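Local coordinates for Lmo0547 protein (Listeria monocytogenes, PDB 4R9N), which probably acts as a SorC-family transcriptional regulator, its putative sugar-binding domain sensing a carbohydrate while a separate part binds DNA, at residues 218-223 with 238-243. Numbering follows the deposited sequence. Where two conformers were deposited one is given.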
loop_
_atom_site.group_PDB
_atom_site.type_symbol
_atom_site.label_atom_id
_atom_site.label_comp_id
_atom_site.label_asym_id
_atom_site.label_seq_id
_atom_site.Cartn_x
_atom_site.Cartn_y
_atom_site.Cartn_z
ATOM N N VAL A 218 -0.194 -8.374 5.487
ATOM C CA VAL A 218 -0.258 -7.140 4.703
ATOM C C VAL A 218 -0.043 -5.993 5.711
ATOM O O VAL A 218 -0.783 -5.868 6.711
ATOM C CB VAL A 218 -1.619 -6.956 4.013
ATOM C CG1 VAL A 218 -1.736 -5.550 3.414
ATOM C CG2 VAL A 218 -1.820 -8.031 2.977
ATOM N N VAL A 219 0.988 -5.188 5.445
ATOM C CA VAL A 219 1.315 -4.063 6.252
ATOM C C VAL A 219 0.892 -2.787 5.567
ATOM O O VAL A 219 1.218 -2.610 4.385
ATOM C CB VAL A 219 2.829 -3.978 6.425
ATOM C CG1 VAL A 219 3.147 -2.790 7.314
ATOM C CG2 VAL A 219 3.341 -5.267 7.013
ATOM N N ALA A 220 0.146 -1.941 6.254
ATOM C CA ALA A 220 -0.225 -0.654 5.717
ATOM C C ALA A 220 0.406 0.482 6.495
ATOM O O ALA A 220 0.497 0.487 7.796
ATOM C CB ALA A 220 -1.728 -0.517 5.692
ATOM N N LEU A 221 0.879 1.439 5.719
ATOM C CA LEU A 221 1.460 2.685 6.221
ATOM C C LEU A 221 0.507 3.810 5.871
ATOM O O LEU A 221 0.214 3.965 4.694
ATOM C CB LEU A 221 2.753 2.941 5.444
ATOM C CG LEU A 221 4.075 2.300 5.821
ATOM C CD1 LEU A 221 3.958 0.888 6.304
ATOM C CD2 LEU A 221 5.076 2.397 4.671
ATOM N N ALA A 222 0.032 4.616 6.822
ATOM C CA ALA A 222 -0.867 5.723 6.452
ATOM C C ALA A 222 -0.638 6.931 7.332
ATOM O O ALA A 222 -0.357 6.801 8.512
ATOM C CB ALA A 222 -2.322 5.307 6.559
ATOM N N ASN A 223 -0.849 8.115 6.772
ATOM C CA ASN A 223 -0.820 9.315 7.600
ATOM C C ASN A 223 -1.819 10.332 7.099
ATOM O O ASN A 223 -2.093 10.395 5.880
ATOM C CB ASN A 223 0.567 9.942 7.570
ATOM C CG ASN A 223 0.733 11.057 8.609
ATOM O OD1 ASN A 223 0.389 10.903 9.795
ATOM N ND2 ASN A 223 1.236 12.190 8.159
ATOM N N GLY A 238 -10.731 -6.324 7.045
ATOM C CA GLY A 238 -9.696 -7.317 7.214
ATOM C C GLY A 238 -8.681 -7.335 6.100
ATOM O O GLY A 238 -8.092 -8.368 5.805
ATOM N N LEU A 239 -8.486 -6.219 5.430
ATOM C CA LEU A 239 -7.504 -6.205 4.335
ATOM C C LEU A 239 -6.059 -6.093 4.865
ATOM O O LEU A 239 -5.122 -6.310 4.106
ATOM C CB LEU A 239 -7.728 -5.022 3.451
ATOM C CG LEU A 239 -9.074 -5.039 2.745
ATOM C CD1 LEU A 239 -9.312 -3.767 1.938
ATOM C CD2 LEU A 239 -9.120 -6.289 1.839
ATOM N N ILE A 240 -5.919 -5.690 6.130
ATOM C CA ILE A 240 -4.652 -5.253 6.709
ATOM C C ILE A 240 -4.421 -6.027 7.981
ATOM O O ILE A 240 -5.284 -6.134 8.843
ATOM C CB ILE A 240 -4.682 -3.761 7.064
ATOM C CG1 ILE A 240 -4.735 -2.933 5.806
ATOM C CG2 ILE A 240 -3.512 -3.353 7.984
ATOM C CD1 ILE A 240 -5.331 -1.555 6.035
ATOM N N ASP A 241 -3.194 -6.458 8.147
ATOM C CA ASP A 241 -2.744 -7.227 9.327
ATOM C C ASP A 241 -1.898 -6.424 10.303
ATOM O O ASP A 241 -1.954 -6.658 11.521
ATOM C CB ASP A 241 -2.001 -8.476 8.870
ATOM C CG ASP A 241 -2.864 -9.358 7.970
ATOM O OD1 ASP A 241 -3.954 -9.806 8.470
ATOM O OD2 ASP A 241 -2.494 -9.596 6.763
ATOM N N VAL A 242 -1.125 -5.475 9.786
ATOM C CA VAL A 242 -0.192 -4.726 10.582
ATOM C C VAL A 242 -0.328 -3.281 10.080
ATOM O O VAL A 242 -0.298 -2.990 8.825
ATOM C CB VAL A 242 1.270 -5.214 10.332
ATOM C CG1 VAL A 242 2.275 -4.301 11.023
ATOM C CG2 VAL A 242 1.458 -6.699 10.735
ATOM N N ILE A 243 -0.493 -2.380 10.996
ATOM C CA ILE A 243 -0.481 -0.955 10.657
ATOM C C ILE A 243 0.632 -0.239 11.323
ATOM O O ILE A 243 1.014 -0.565 12.498
ATOM C CB ILE A 243 -1.783 -0.218 11.022
ATOM C CG1 ILE A 243 -2.170 -0.357 12.485
ATOM C CG2 ILE A 243 -2.921 -0.664 10.130
ATOM C CD1 ILE A 243 -3.278 0.624 12.819
#
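Val-219 pairs with Val-242 and Ala-220 with Ile-243 as two parallel strands come together, Ala-220 N donating to Val-242 O over 2.8 Å, nearly in line with the carbonyl. At the incoming end the pairing starts with a fork: Val-218 O accepts from Asp-241 N at 2.9 Å, in the carbonyl plane, and from Val-242 N at 3.1 Å, tilted out of it. The side chain of Asp-241 completes this grip. CG of Asp-241 lies beside its own backbone N (chi1 -58°), and this carries Asp-241 OD2 to within 2.9 Å of Val-218 N, which it meets with its anti lone pair. Asp-241, which leads into the second strand, thus holds both backbone polar groups of Val-218, its carboxylate standing in for a strand carbonyl.

Val-219 and Val-242 lie side by side on one face of the sheet, CG2 of Val-219 meeting CB of Val-242 at 3.9 Å; helix 30-49 covers them through Leu-45 and Arg-48. Ala-220 points to the other face, where its CB methyl rests against the branched side chain of Ile-240, 3.8 Å from Ile-240 CD1 and nearly as close to CG1. Ile-240 in turn packs on Ala-234 and Leu-235 of helix 228-236. CG1 of Val-218 sits 3.5 Å from the O of Leu-239, in the loop that approaches the second strand.

Strand 217-221, helix 228-236, closed by a Schellman motif at Gly-238, and strand 242-246 form a beta-alpha-beta crossover, the repeating element of the Rossmann-like parallel sheet, sandwiched between helices, on which this putative sugar-binding domain is built.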